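Local coordinates for GPI-anchored protein LLG1 (Arabidopsis thaliana, PDB 6A5D) that probably acts as a GPI-anchored co-receptor that joins a receptor kinase in a heterotypic complex to perceive RALF peptides at the plant cell surface, at residues T36-K41 with S80-Y85; P45-K50 with A94-E99; K57-P62 with T76-Y81. All coordinates share one frame; numbering follows the deposited sequence.

Contact 1: T36-K41 with S80-Y85; sequences TIITSK and SYINLY. With FUC (alpha-L-fucopyranose), chain C.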
loop_
_atom_site.group_PDB
_atom_site.type_symbol
_atom_site.label_atom_id
_atom_site.label_comp_id
_atom_site.label_asym_id
_atom_site.label_seq_id
_atom_site.Cartn_x
_atom_site.Cartn_y
_atom_site.Cartn_z
ATOM N N THR A 36 4.520 -4.966 9.714
ATOM C CA THR A 36 5.641 -5.900 9.625
ATOM C C THR A 36 5.555 -6.788 8.391
ATOM O O THR A 36 6.595 -7.180 7.842
ATOM C CB THR A 36 5.772 -6.702 10.921
ATOM O OG1 THR A 36 5.919 -5.784 12.009
ATOM C CG2 THR A 36 6.995 -7.620 10.881
ATOM N N ILE A 37 4.348 -7.088 7.910
ATOM C CA ILE A 37 4.245 -7.873 6.681
ATOM C C ILE A 37 5.007 -7.197 5.543
ATOM O O ILE A 37 5.644 -7.864 4.717
ATOM C CB ILE A 37 2.775 -8.153 6.328
ATOM C CG1 ILE A 37 2.694 -9.134 5.169
ATOM C CG2 ILE A 37 2.022 -6.849 6.012
ATOM C CD1 ILE A 37 1.293 -9.545 4.857
ATOM N N ILE A 38 4.985 -5.861 5.502
ATOM C CA ILE A 38 5.736 -5.134 4.477
ATOM C C ILE A 38 7.208 -4.996 4.857
ATOM O O ILE A 38 8.101 -5.327 4.062
ATOM C CB ILE A 38 5.106 -3.759 4.189
ATOM C CG1 ILE A 38 3.636 -3.888 3.767
ATOM C CG2 ILE A 38 5.944 -3.035 3.122
ATOM C CD1 ILE A 38 2.946 -2.557 3.532
ATOM N N THR A 39 7.494 -4.490 6.065
ATOM C CA THR A 39 8.878 -4.154 6.407
ATOM C C THR A 39 9.767 -5.390 6.504
ATOM O O THR A 39 10.981 -5.290 6.260
ATOM C CB THR A 39 8.967 -3.314 7.691
ATOM O OG1 THR A 39 8.448 -4.051 8.801
ATOM C CG2 THR A 39 8.186 -2.029 7.554
ATOM N N SER A 40 9.203 -6.544 6.883
ATOM C CA SER A 40 9.993 -7.771 6.970
ATOM C C SER A 40 10.327 -8.336 5.592
ATOM O O SER A 40 11.326 -9.051 5.447
ATOM C CB SER A 40 9.273 -8.810 7.829
ATOM O OG SER A 40 8.175 -9.378 7.145
ATOM N N LYS A 41 9.482 -8.079 4.584
ATOM C CA LYS A 41 9.687 -8.634 3.247
ATOM C C LYS A 41 10.297 -7.661 2.251
ATOM O O LYS A 41 10.747 -8.098 1.187
ATOM C CB LYS A 41 8.388 -9.169 2.626
ATOM C CG LYS A 41 8.031 -10.585 3.009
ATOM C CD LYS A 41 6.569 -10.864 2.741
ATOM C CE LYS A 41 6.325 -12.367 2.708
ATOM N NZ LYS A 41 5.156 -12.791 3.514
ATOM N N SER A 80 1.063 7.511 3.793
ATOM C CA SER A 80 1.890 8.305 4.696
ATOM C C SER A 80 2.483 7.438 5.802
ATOM O O SER A 80 3.664 7.580 6.140
ATOM C CB SER A 80 1.099 9.485 5.257
ATOM O OG SER A 80 0.221 9.077 6.285
ATOM N N TYR A 81 1.711 6.480 6.322
ATOM C CA TYR A 81 2.227 5.631 7.390
ATOM C C TYR A 81 3.114 4.509 6.870
ATOM O O TYR A 81 4.121 4.177 7.508
ATOM C CB TYR A 81 1.099 5.071 8.262
ATOM C CG TYR A 81 0.591 6.091 9.236
ATOM C CD1 TYR A 81 1.413 6.557 10.259
ATOM C CD2 TYR A 81 -0.690 6.621 9.122
ATOM C CE1 TYR A 81 0.969 7.518 11.138
ATOM C CE2 TYR A 81 -1.137 7.591 10.003
ATOM C CZ TYR A 81 -0.299 8.029 11.008
ATOM O OH TYR A 81 -0.725 8.983 11.910
ATOM N N ILE A 82 2.779 3.916 5.723
ATOM C CA ILE A 82 3.692 2.947 5.124
ATOM C C ILE A 82 5.067 3.567 4.960
ATOM O O ILE A 82 6.086 2.994 5.364
ATOM C CB ILE A 82 3.164 2.489 3.758
ATOM C CG1 ILE A 82 1.901 1.658 3.933
ATOM C CG2 ILE A 82 4.263 1.751 2.998
ATOM C CD1 ILE A 82 1.242 1.273 2.608
ATOM N N ASN A 83 5.100 4.769 4.396
ATOM C CA ASN A 83 6.375 5.372 4.052
ATOM C C ASN A 83 7.115 5.843 5.293
ATOM O O ASN A 83 8.351 5.785 5.336
ATOM C CB ASN A 83 6.131 6.521 3.085
ATOM C CG ASN A 83 5.529 6.053 1.766
ATOM O OD1 ASN A 83 5.591 4.870 1.425
ATOM N ND2 ASN A 83 4.948 6.983 1.024
ATOM N N LEU A 84 6.377 6.301 6.304
ATOM C CA LEU A 84 6.990 6.726 7.556
ATOM C C LEU A 84 7.597 5.546 8.308
ATOM O O LEU A 84 8.780 5.560 8.671
ATOM C CB LEU A 84 5.947 7.432 8.417
ATOM C CG LEU A 84 6.449 7.762 9.819
ATOM C CD1 LEU A 84 7.618 8.738 9.738
ATOM C CD2 LEU A 84 5.311 8.329 10.656
ATOM N N TYR A 85 6.794 4.514 8.568
ATOM C CA TYR A 85 7.271 3.405 9.381
ATOM C C TYR A 85 8.310 2.558 8.652
ATOM O O TYR A 85 9.191 1.974 9.295
ATOM C CB TYR A 85 6.092 2.530 9.808
ATOM C CG TYR A 85 5.076 3.205 10.714
ATOM C CD1 TYR A 85 5.466 4.150 11.659
ATOM C CD2 TYR A 85 3.719 2.899 10.618
ATOM C CE1 TYR A 85 4.538 4.758 12.494
ATOM C CE2 TYR A 85 2.785 3.504 11.444
ATOM C CZ TYR A 85 3.197 4.428 12.385
ATOM O OH TYR A 85 2.284 5.039 13.211
HETATM C C1 FUC C . 4.337 -11.644 11.782
HETATM C C2 FUC C . 4.104 -11.510 10.276
HETATM C C3 FUC C . 5.369 -10.967 9.582
HETATM C C4 FUC C . 6.564 -11.861 9.927
HETATM C C5 FUC C . 6.712 -11.933 11.455
HETATM C C6 FUC C . 7.833 -12.839 11.947
HETATM O O2 FUC C . 3.001 -10.685 10.039
HETATM O O3 FUC C . 5.169 -11.007 8.180
HETATM O O4 FUC C . 6.338 -13.163 9.419
HETATM O O5 FUC C . 5.492 -12.428 12.058
#

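Contact 2: P45-K50 with A94-E99; sequences PKYPPK and ANQCKE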
loop_
_atom_site.group_PDB
_atom_site.type_symbol
_atom_site.label_atom_id
_atom_site.label_comp_id
_atom_site.label_asym_id
_atom_site.label_seq_id
_atom_site.Cartn_x
_atom_site.Cartn_y
_atom_site.Cartn_z
ATOM N N PRO A 45 18.492 -0.812 0.269
ATOM C CA PRO A 45 17.984 0.122 -0.742
ATOM C C PRO A 45 17.558 -0.544 -2.061
ATOM O O PRO A 45 16.815 0.062 -2.832
ATOM C CB PRO A 45 19.177 1.045 -0.984
ATOM C CG PRO A 45 20.358 0.200 -0.686
ATOM C CD PRO A 45 19.957 -0.744 0.404
ATOM N N LYS A 46 17.995 -1.778 -2.309
ATOM C CA LYS A 46 17.585 -2.514 -3.510
ATOM C C LYS A 46 16.310 -3.306 -3.218
ATOM O O LYS A 46 16.314 -4.527 -3.049
ATOM C CB LYS A 46 18.719 -3.390 -4.026
ATOM C CG LYS A 46 19.861 -2.592 -4.627
ATOM C CD LYS A 46 20.872 -3.497 -5.294
ATOM C CE LYS A 46 21.926 -2.682 -5.999
ATOM N NZ LYS A 46 21.272 -1.664 -6.858
ATOM N N TYR A 47 15.208 -2.574 -3.130
ATOM C CA TYR A 47 13.918 -3.169 -2.811
ATOM C C TYR A 47 13.513 -4.188 -3.878
ATOM O O TYR A 47 13.530 -3.869 -5.072
ATOM C CB TYR A 47 12.853 -2.081 -2.738
ATOM C CG TYR A 47 13.137 -0.965 -1.754
ATOM C CD1 TYR A 47 12.979 -1.153 -0.394
ATOM C CD2 TYR A 47 13.498 0.304 -2.197
ATOM C CE1 TYR A 47 13.212 -0.122 0.502
ATOM C CE2 TYR A 47 13.726 1.333 -1.310
ATOM C CZ TYR A 47 13.580 1.116 0.041
ATOM O OH TYR A 47 13.813 2.137 0.935
ATOM N N PRO A 48 13.200 -5.421 -3.504
ATOM C CA PRO A 48 12.766 -6.425 -4.503
ATOM C C PRO A 48 11.374 -6.101 -5.022
ATOM O O PRO A 48 10.402 -6.136 -4.259
ATOM C CB PRO A 48 12.747 -7.726 -3.684
ATOM C CG PRO A 48 12.518 -7.259 -2.262
ATOM C CD PRO A 48 13.251 -5.961 -2.134
ATOM N N PRO A 49 11.218 -5.820 -6.319
ATOM C CA PRO A 49 9.915 -5.309 -6.807
ATOM C C PRO A 49 8.737 -6.252 -6.601
ATOM O O PRO A 49 7.667 -5.811 -6.159
ATOM C CB PRO A 49 10.180 -4.977 -8.283
ATOM C CG PRO A 49 11.367 -5.837 -8.642
ATOM C CD PRO A 49 12.214 -5.928 -7.399
ATOM N N LYS A 50 8.880 -7.526 -6.966
ATOM C CA LYS A 50 7.750 -8.442 -6.860
ATOM C C LYS A 50 7.403 -8.727 -5.402
ATOM O O LYS A 50 6.222 -8.707 -5.019
ATOM C CB LYS A 50 8.043 -9.739 -7.614
ATOM C CG LYS A 50 6.885 -10.733 -7.575
ATOM C CD LYS A 50 7.078 -11.879 -8.561
ATOM C CE LYS A 50 7.262 -11.374 -9.987
ATOM N NZ LYS A 50 6.687 -12.313 -10.997
ATOM N N ALA A 94 3.470 1.753 -5.561
ATOM C CA ALA A 94 2.721 2.020 -6.780
ATOM C C ALA A 94 3.565 1.726 -8.017
ATOM O O ALA A 94 3.110 1.051 -8.952
ATOM C CB ALA A 94 2.261 3.475 -6.781
ATOM N N ASN A 95 4.817 2.194 -8.027
ATOM C CA ASN A 95 5.699 1.964 -9.172
ATOM C C ASN A 95 5.998 0.485 -9.337
ATOM O O ASN A 95 5.886 -0.060 -10.443
ATOM C CB ASN A 95 7.008 2.739 -8.993
ATOM C CG ASN A 95 6.833 4.229 -9.175
ATOM O OD1 ASN A 95 5.848 4.682 -9.745
ATOM N ND2 ASN A 95 7.808 5.000 -8.704
ATOM N N GLN A 96 6.390 -0.184 -8.241
ATOM C CA GLN A 96 6.738 -1.602 -8.330
ATOM C C GLN A 96 5.563 -2.443 -8.810
ATOM O O GLN A 96 5.732 -3.332 -9.654
ATOM C CB GLN A 96 7.210 -2.152 -6.981
ATOM C CG GLN A 96 8.453 -1.512 -6.407
ATOM C CD GLN A 96 8.607 -1.826 -4.935
ATOM O OE1 GLN A 96 7.616 -1.814 -4.176
ATOM N NE2 GLN A 96 9.842 -2.120 -4.510
ATOM N N CYS A 97 4.360 -2.196 -8.274
ATOM C CA CYS A 97 3.215 -3.000 -8.677
ATOM C C CYS A 97 2.858 -2.725 -10.133
ATOM O O CYS A 97 2.482 -3.645 -10.871
ATOM C CB CYS A 97 2.021 -2.730 -7.757
ATOM S SG CYS A 97 2.147 -3.446 -6.116
ATOM N N LYS A 98 2.962 -1.465 -10.566
ATOM C CA LYS A 98 2.649 -1.154 -11.956
ATOM C C LYS A 98 3.659 -1.793 -12.897
ATOM O O LYS A 98 3.319 -2.087 -14.050
ATOM C CB LYS A 98 2.565 0.358 -12.166
ATOM C CG LYS A 98 1.290 0.988 -11.611
ATOM C CD LYS A 98 1.382 2.507 -11.547
ATOM C CE LYS A 98 1.444 3.161 -12.884
ATOM N NZ LYS A 98 1.484 4.641 -12.661
ATOM N N GLU A 99 4.876 -2.069 -12.410
ATOM C CA GLU A 99 5.851 -2.841 -13.174
ATOM C C GLU A 99 5.494 -4.317 -13.276
ATOM O O GLU A 99 6.018 -5.012 -14.154
ATOM C CB GLU A 99 7.273 -2.643 -12.633
ATOM C CG GLU A 99 7.780 -1.216 -12.771
ATOM C CD GLU A 99 9.228 -1.036 -12.333
ATOM O OE1 GLU A 99 9.871 -2.014 -11.884
ATOM O OE2 GLU A 99 9.736 0.099 -12.491
HETATM O O HOH W 1 12.126 -2.070 -6.414
HETATM O O HOH W 2 6.271 -6.011 -9.202
#

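Contact 3: K57-P62 with T76-Y81; sequences KDFACP and TTMFSY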
loop_
_atom_site.group_PDB
_atom_site.type_symbol
_atom_site.label_atom_id
_atom_site.label_comp_id
_atom_site.label_asym_id
_atom_site.label_seq_id
_atom_site.Cartn_x
_atom_site.Cartn_y
_atom_site.Cartn_z
ATOM N N LYS A 57 0.229 -5.497 -1.409
ATOM C CA LYS A 57 -1.114 -5.999 -1.698
ATOM C C LYS A 57 -1.648 -6.817 -0.536
ATOM O O LYS A 57 -2.808 -6.658 -0.138
ATOM C CB LYS A 57 -1.086 -6.843 -2.973
ATOM C CG LYS A 57 -1.033 -5.974 -4.230
ATOM C CD LYS A 57 -0.951 -6.764 -5.532
ATOM C CE LYS A 57 -0.908 -5.806 -6.716
ATOM N NZ LYS A 57 -0.995 -6.525 -8.029
ATOM N N ASP A 58 -0.798 -7.659 0.064
ATOM C CA ASP A 58 -1.239 -8.449 1.212
ATOM C C ASP A 58 -1.674 -7.553 2.370
ATOM O O ASP A 58 -2.643 -7.865 3.080
ATOM C CB ASP A 58 -0.149 -9.430 1.634
ATOM C CG ASP A 58 -0.051 -10.635 0.713
ATOM O OD1 ASP A 58 -1.036 -10.943 0.010
ATOM O OD2 ASP A 58 1.007 -11.292 0.701
ATOM N N PHE A 59 -0.993 -6.416 2.546
ATOM C CA PHE A 59 -1.343 -5.466 3.598
ATOM C C PHE A 59 -2.607 -4.688 3.250
ATOM O O PHE A 59 -3.478 -4.485 4.110
ATOM C CB PHE A 59 -0.191 -4.474 3.805
ATOM C CG PHE A 59 -0.504 -3.394 4.818
ATOM C CD1 PHE A 59 -0.223 -3.598 6.166
ATOM C CD2 PHE A 59 -1.089 -2.189 4.430
ATOM C CE1 PHE A 59 -0.519 -2.609 7.105
ATOM C CE2 PHE A 59 -1.389 -1.199 5.367
ATOM C CZ PHE A 59 -1.116 -1.416 6.705
ATOM N N ALA A 60 -2.715 -4.232 1.999
ATOM C CA ALA A 60 -3.640 -3.167 1.634
ATOM C C ALA A 60 -4.914 -3.674 0.986
ATOM O O ALA A 60 -5.961 -3.051 1.145
ATOM C CB ALA A 60 -2.951 -2.177 0.679
ATOM N N CYS A 61 -4.852 -4.796 0.282
ATOM C CA CYS A 61 -6.036 -5.311 -0.392
ATOM C C CYS A 61 -7.233 -5.561 0.524
ATOM O O CYS A 61 -8.369 -5.409 0.040
ATOM C CB CYS A 61 -5.687 -6.554 -1.216
ATOM S SG CYS A 61 -4.722 -6.161 -2.693
ATOM N N PRO A 62 -7.081 -5.925 1.801
ATOM C CA PRO A 62 -8.279 -6.039 2.650
ATOM C C PRO A 62 -9.023 -4.729 2.828
ATOM O O PRO A 62 -10.156 -4.743 3.320
ATOM C CB PRO A 62 -7.763 -6.622 3.974
ATOM C CG PRO A 62 -6.362 -7.077 3.724
ATOM C CD PRO A 62 -5.862 -6.463 2.447
ATOM N N THR A 76 -4.291 8.416 1.085
ATOM C CA THR A 76 -3.150 9.260 1.453
ATOM C C THR A 76 -2.660 8.955 2.868
ATOM O O THR A 76 -1.452 8.958 3.129
ATOM C CB THR A 76 -3.470 10.750 1.270
ATOM O OG1 THR A 76 -4.586 11.120 2.090
ATOM C CG2 THR A 76 -3.784 11.068 -0.183
ATOM N N THR A 77 -3.579 8.677 3.795
ATOM C CA THR A 77 -3.175 8.323 5.153
ATOM C C THR A 77 -2.387 7.017 5.170
ATOM O O THR A 77 -1.341 6.923 5.818
ATOM C CB THR A 77 -4.377 8.254 6.101
ATOM O OG1 THR A 77 -5.027 9.532 6.161
ATOM C CG2 THR A 77 -3.918 7.879 7.509
ATOM N N MET A 78 -2.866 5.997 4.454
ATOM C CA MET A 78 -2.158 4.723 4.428
ATOM C C MET A 78 -0.747 4.882 3.884
ATOM O O MET A 78 0.218 4.386 4.476
ATOM C CB MET A 78 -2.911 3.696 3.593
ATOM C CG MET A 78 -2.131 2.403 3.530
ATOM S SD MET A 78 -2.822 1.199 2.382
ATOM C CE MET A 78 -2.565 2.009 0.807
ATOM N N PHE A 79 -0.614 5.543 2.738
ATOM C CA PHE A 79 0.714 5.718 2.161
ATOM C C PHE A 79 1.621 6.525 3.089
ATOM O O PHE A 79 2.823 6.241 3.204
ATOM C CB PHE A 79 0.606 6.361 0.778
ATOM C CG PHE A 79 0.174 5.400 -0.300
ATOM C CD1 PHE A 79 0.986 4.328 -0.648
ATOM C CD2 PHE A 79 -1.011 5.597 -0.997
ATOM C CE1 PHE A 79 0.619 3.446 -1.659
ATOM C CE2 PHE A 79 -1.400 4.714 -2.010
ATOM C CZ PHE A 79 -0.584 3.635 -2.341
ATOM N N SER A 80 1.063 7.511 3.793
ATOM C CA SER A 80 1.890 8.305 4.696
ATOM C C SER A 80 2.483 7.438 5.802
ATOM O O SER A 80 3.664 7.580 6.140
ATOM C CB SER A 80 1.099 9.485 5.257
ATOM O OG SER A 80 0.221 9.077 6.285
ATOM N N TYR A 81 1.711 6.480 6.322
ATOM C CA TYR A 81 2.227 5.631 7.390
ATOM C C TYR A 81 3.114 4.509 6.870
ATOM O O TYR A 81 4.121 4.177 7.508
ATOM C CB TYR A 81 1.099 5.071 8.262
ATOM C CG TYR A 81 0.591 6.091 9.236
ATOM C CD1 TYR A 81 1.413 6.557 10.259
ATOM C CD2 TYR A 81 -0.690 6.621 9.122
ATOM C CE1 TYR A 81 0.969 7.518 11.138
ATOM C CE2 TYR A 81 -1.137 7.591 10.003
ATOM C CZ TYR A 81 -0.299 8.029 11.008
ATOM O OH TYR A 81 -0.725 8.983 11.910
#

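Contact 1: T36-K41 with S80-Y85
Ile38 and Ile82 meet tip to tip, CD1 against CD1 at 4.3 Å, and join the short helix 36-39 to helix 74-86 in a small disulfide-rich fold of helices and loops, without strands. Both isoleucines run CG1 beside the backbone N and continue extended to CD1 (chi2 177° in Ile38, 175° in Ile82), which carries each methyl well out from its own helix across a backbone gap of 8.4 Å between the two CA atoms. The pair is buried: Phe93 of helix 92-99 touches both residues, and Phe59 and Phe56 of helix 49-60 lie against Ile38 and Ile82 respectively. The next residue, Thr39, brings CG2 to within 4.5 Å of Tyr85 O, a loose contact about a turn beyond Ile82. The Tyr85 ring swings away from this seam, its OH hydrogen-bonded to the carbonyl of Glu31 and its ring edge-to-face with Tyr35. On the side away from helix 74-86 a glycan lies against the 36-41 segment: Thr36 CG2 packs on fucose C3, and the Ser40 side chain lies beside the same sugar. Thr36 O is gripped from opposite faces of its plane, by Ser40 N at 2.9 Å and by Ser40 OG at 2.8 Å. With alanine in place of Ser40, Thr36 O is likely to be left with the backbone N-H alone as donor and the fucose to lose a neighbour at O3. Ser40 OG stands 3.6 Å from that fucose O3.

Contact 2: P45-K50 with A94-E99
Gln96, buried on helix 92-99, lies across Pro49 and reaches Tyr47, where the chain turns into helix 49-60. Pro48 holds the N-cap position, so the glutamine packs on the very start of that helix. Its CB sits 3.8 Å from Pro49 O and also faces the proline's own CB. CG, set beside the backbone N of Gln96 (chi1 -62°), passes 4.1 Å from Pro49 CA, and CD keeps much the same distance from that carbon. With chi2 extended at 164°, the chain runs along Pro49 CA, from which NE2 is still only 3.9 Å, and brings NE2 to Tyr47. There NE2 comes 3.5 Å from Tyr47 CB, close to the root of the tyrosine side chain. The ring itself leads off, away from the glutamine, and meets NE2 only obliquely.

The amide finds a polar partner in a water. NE2 donates to this water over 3.0 Å, and the water donates in turn to Tyr47 O at 2.6 Å, bridging the side chain of one segment to the backbone of the other. A second water donates a hydrogen bond to Gln96 O at 2.8 Å and a weak one to Pro49 O. Next along the helix, Cys97 turns away from Pro49 to its disulfide with Cys53, so the two helices are covalently tied close by, and Cys52 lies against both Gln96 and Tyr47. The direct contacts are van der Waals, made by the Gln96 carbons and by NE2, while the hydrogen bonding passes through water: solvent matches the NE2 donor to one carbonyl and joins two other carbonyl oxygens, acceptors that could not bond each other.

Contact 3: K57-P62 with T76-Y81
Met78 of helix 74-86 spans the gap to Ala60 and Phe59 near the end of helix 49-60, a buried helix-helix contact close to the centre of the chain. Along the second segment, Thr76 comes first and contributes its carbonyl to Ser80 N, an ordinary helical bond. Thr77 has its hydroxyl bonded to the carbonyl of Asp73, one turn back, and its own carbonyl oxygen is held twice from the same face: by Tyr81 N at 3.1 Å and by Ser80 OG at 2.7 Å.

Met78 carries the contact. Its CG stands anti to the backbone N (chi1 178°) and the chain runs straight out to the sulfur before bending at chi3, 67°. On the way CG passes 4.1 Å from Phe59 CE2. SD then settles 3.8 Å from Ala60 CB and beside the phenyl edge, 5.3 Å from the centroid of the Phe59 ring and 89° off its normal: a Met-aromatic contact made near the plane of the ring. The bend sends CE back over the Phe79 ring of its own helix, 4.0 Å above the plane and over its centre, a CH-pi arrangement. Met78 thus uses its sulfur for one aromatic residue and its methyl for another. Ser80 follows on the exposed side, its hydroxyl turned back on Thr77. Tyr81 closes the segment, with its ring against Tyr35 and Tyr85; Tyr35 also stacks on Phe59.

The join is entirely apolar in its direct contacts. An edge-on approach sets the electron-rich sulfur against the slightly positive ring hydrogens of Phe59, so a mild electrostatic attraction is likely to add to dispersion.

Helix 49-60 and helix 74-86 bind the three contacts together. Contact 3 lies innermost, about 3 Å from the centre of the chain, with contact 1 about 9 Å away between centres and sharing Ser80 and Tyr81 with it. Ile38 CD1 rests 3.7 Å from Phe59 CB, so the buried isoleucine side of contact 1 runs on into contact 3. Contact 2 is more peripheral, 14 to 15 Å between centres from the others, and meets contact 3 where Cys97 SG lies 3.9 Å from Lys57 CE. Lys41 O and Pro48 CG, 4.0 Å apart, connect contacts 1 and 2. The fucose touches contact 1 and lies about 9 Å from the Phe59 side chain.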